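Local coordinates for protein lectin CEL-IV, C-type (Cucumaria echinata, PDB 3ALU) that binds galactose-containing sugars such as raffinose through a calcium ion, as a tetrameric C-type lectin, at residues L51-S56 against I146-C151. Residues are numbered along the deposited sequence; the frame is centred on the assembly and turned at random.
Sequences LASIHS and ICQLPC
Leu-51 and Cys-147 form an antiparallel, non-hydrogen-bonded pair, their CA atoms 4.4 Å apart and their side chains diverging. One residue on, the N of Ala-52 donates to the O of Ile-146 (2.9 Å), a bent bond, and the CA of Leu-51 adds a C-H contact to that same oxygen. Beside this backbone link, Ala-52 CB packs on Ile-146 CG2 at 3.9 Å; CD2 of Leu-51 lies 3.5 Å from Ile-146 O, while its side chain also packs on Phe-26, Ala-29 and Cys-33 of helix 26-33. In this C-type lectin domain, strand 45-51 ends here against strand 143-148, whose Cys-147 is tied by a disulfide to Cys-33 of that helix. Past the end of strand 45-51, a side chain takes over from the backbone as acceptor: OE1 of Gln-148 receives the N-H of Ser-53 at 2.9 Å, nearly straight at hydrogen (169°) but from above the carboxamide plane. With CG set between the backbone N and the carbonyl carbon (chi1 68°) and the chain extended beyond it, Gln-148 reaches across to the departing loop. Lys-15 also donates to its OE1 and NE2 binds Asp-100, which probably fixes the flip of this buried amide; Asp-100 holds Ser-53 OG too.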
ATOM      1  N   LEU A  51      -0.003  -3.088 -22.674  1.00 11.55           N
ATOM      2  CA  LEU A  51      -1.249  -3.831 -22.644  1.00 10.57           C
ATOM      3  C   LEU A  51      -1.055  -4.967 -21.635  1.00 11.89           C
ATOM      4  O   LEU A  51       0.060  -5.465 -21.444  1.00 12.18           O
ATOM      5  CB  LEU A  51      -1.569  -4.388 -24.011  1.00 11.34           C
ATOM      6  CG  LEU A  51      -2.105  -3.387 -25.022  1.00 10.10           C
ATOM      7  CD1 LEU A  51      -2.011  -3.969 -26.437  1.00 12.56           C
ATOM      8  CD2 LEU A  51      -3.532  -3.047 -24.687  1.00 11.25           C
ATOM      9  N   ALA A  52      -2.158  -5.387 -20.990  1.00 10.23           N
ATOM     10  CA  ALA A  52      -2.091  -6.326 -19.891  1.00 10.49           C
ATOM     11  C   ALA A  52      -1.566  -7.686 -20.341  1.00 11.30           C
ATOM     12  O   ALA A  52      -1.960  -8.155 -21.391  1.00 11.18           O
ATOM     13  CB  ALA A  52      -3.478  -6.503 -19.289  1.00 12.47           C
ATOM     14  N   SER A  53      -0.729  -8.296 -19.519  1.00 11.06           N
ATOM     15  CA  SER A  53      -0.388  -9.731 -19.710  1.00 11.82           C
ATOM     16  C   SER A  53      -1.122 -10.540 -18.643  1.00 12.35           C
ATOM     17  O   SER A  53      -1.566  -9.945 -17.681  1.00 14.49           O
ATOM     18  CB  SER A  53       1.091  -9.946 -19.622  1.00 12.12           C
ATOM     19  OG  SER A  53       1.675  -9.624 -18.349  1.00 12.40           O
ATOM     20  N   ILE A  54      -1.246 -11.873 -18.828  1.00 12.70           N
ATOM     21  CA  ILE A  54      -2.139 -12.683 -17.967  1.00 12.40           C
ATOM     22  C   ILE A  54      -1.397 -13.974 -17.696  1.00 13.00           C
ATOM     23  O   ILE A  54      -0.922 -14.614 -18.661  1.00 12.77           O
ATOM     24  CB  ILE A  54      -3.494 -12.952 -18.661  1.00 11.69           C
ATOM     25  CG1 ILE A  54      -4.171 -11.610 -19.074  1.00 12.56           C
ATOM     26  CG2 ILE A  54      -4.415 -13.825 -17.768  1.00 10.80           C
ATOM     27  CD1 ILE A  54      -5.451 -11.748 -19.927  1.00 11.69           C
ATOM     28  N   HIS A  55      -1.287 -14.358 -16.412  1.00 12.63           N
ATOM     29  CA  HIS A  55      -0.355 -15.454 -16.048  1.00 13.66           C
ATOM     30  C   HIS A  55      -0.956 -16.563 -15.225  1.00 14.40           C
ATOM     31  O   HIS A  55      -0.244 -17.482 -14.787  1.00 14.83           O
ATOM     32  CB  HIS A  55       0.853 -14.866 -15.365  1.00 14.20           C
ATOM     33  CG  HIS A  55       1.628 -14.020 -16.295  1.00 14.49           C
ATOM     34  ND1 HIS A  55       1.514 -12.640 -16.325  1.00 19.26           N
ATOM     35  CD2 HIS A  55       2.406 -14.366 -17.336  1.00 10.86           C
ATOM     36  CE1 HIS A  55       2.268 -12.172 -17.306  1.00 14.00           C
ATOM     37  NE2 HIS A  55       2.810 -13.196 -17.940  1.00 18.85           N
ATOM     38  N   SER A  56      -2.266 -16.500 -15.045  1.00 13.09           N
ATOM     39  CA  SER A  56      -2.973 -17.530 -14.265  1.00 14.14           C
ATOM     40  C   SER A  56      -4.467 -17.491 -14.516  1.00 13.84           C
ATOM     41  O   SER A  56      -5.013 -16.475 -14.993  1.00 14.15           O
ATOM     42  CB  SER A  56      -2.702 -17.379 -12.743  1.00 15.10           C
ATOM     43  OG  SER A  56      -3.447 -16.282 -12.204  1.00 16.12           O
ATOM     44  N   ILE A 146      -7.087  -3.052 -22.191  1.00 11.84           N
ATOM     45  CA  ILE A 146      -6.648  -2.955 -20.802  1.00 12.93           C
ATOM     46  C   ILE A 146      -5.158  -2.733 -20.727  1.00 12.57           C
ATOM     47  O   ILE A 146      -4.354  -3.487 -21.288  1.00 12.57           O
ATOM     48  CB  ILE A 146      -6.997  -4.225 -19.978  1.00 12.82           C
ATOM     49  CG1 ILE A 146      -8.501  -4.465 -19.947  1.00 16.45           C
ATOM     50  CG2 ILE A 146      -6.456  -4.156 -18.578  1.00 13.99           C
ATOM     51  CD1 ILE A 146      -8.841  -5.941 -19.717  1.00 18.05           C
ATOM     52  N   CYS A 147      -4.780  -1.660 -20.032  1.00 12.51           N
ATOM     53  CA  CYS A 147      -3.367  -1.396 -19.695  1.00 12.47           C
ATOM     54  C   CYS A 147      -3.001  -1.940 -18.309  1.00 11.94           C
ATOM     55  O   CYS A 147      -3.870  -2.001 -17.376  1.00 11.46           O
ATOM     56  CB  CYS A 147      -3.072   0.123 -19.704  1.00 13.69           C
ATOM     57  SG  CYS A 147      -3.345   0.947 -21.287  1.00 16.60           S
ATOM     58  N   GLN A 148      -1.716  -2.256 -18.146  1.00 12.28           N
ATOM     59  CA  GLN A 148      -1.133  -2.523 -16.829  1.00 11.64           C
ATOM     60  C   GLN A 148      -0.019  -1.495 -16.611  1.00 14.16           C
ATOM     61  O   GLN A 148       0.716  -1.162 -17.535  1.00 14.05           O
ATOM     62  CB  GLN A 148      -0.576  -3.969 -16.726  1.00 13.44           C
ATOM     63  CG  GLN A 148       0.618  -4.180 -17.594  1.00 14.18           C
ATOM     64  CD  GLN A 148       1.105  -5.605 -17.554  1.00 16.39           C
ATOM     65  OE1 GLN A 148       0.304  -6.522 -17.434  1.00 18.31           O
ATOM     66  NE2 GLN A 148       2.422  -5.791 -17.694  1.00 20.25           N
ATOM     67  N   LEU A 149       0.096  -0.976 -15.391  1.00 13.90           N
ATOM     68  CA  LEU A 149       1.251  -0.141 -15.070  1.00 15.35           C
ATOM     69  C   LEU A 149       2.471  -1.040 -14.973  1.00 15.91           C
ATOM     70  O   LEU A 149       2.331  -2.243 -14.811  1.00 15.58           O
ATOM     71  CB  LEU A 149       0.989   0.606 -13.746  1.00 15.12           C
ATOM     72  CG  LEU A 149      -0.119   1.664 -13.882  1.00 15.37           C
ATOM     73  CD1 LEU A 149      -0.407   2.292 -12.519  1.00 15.01           C
ATOM     74  CD2 LEU A 149       0.277   2.784 -14.860  1.00 16.92           C
ATOM     75  N   PRO A 150       3.695  -0.467 -15.062  1.00 17.49           N
ATOM     76  CA  PRO A 150       4.890  -1.250 -14.957  1.00 19.07           C
ATOM     77  C   PRO A 150       4.845  -2.132 -13.708  1.00 19.28           C
ATOM     78  O   PRO A 150       4.535  -1.638 -12.613  1.00 20.10           O
ATOM     79  CB  PRO A 150       6.016  -0.182 -14.861  1.00 19.15           C
ATOM     80  CG  PRO A 150       5.459   1.012 -15.485  1.00 20.00           C
ATOM     81  CD  PRO A 150       3.972   0.962 -15.306  1.00 17.65           C
ATOM     82  N   CYS A 151       5.085  -3.424 -13.894  1.00 20.44           N
ATOM     83  CA  CYS A 151       5.040  -4.414 -12.823  1.00 22.01           C
ATOM     84  C   CYS A 151       6.462  -4.550 -12.274  1.00 21.49           C
ATOM     85  O   CYS A 151       7.386  -4.910 -13.009  1.00 20.71           O
ATOM     86  CB  CYS A 151       4.561  -5.764 -13.380  1.00 23.42           C
ATOM     87  SG  CYS A 151       4.277  -7.079 -12.144  1.00 30.31           S
TER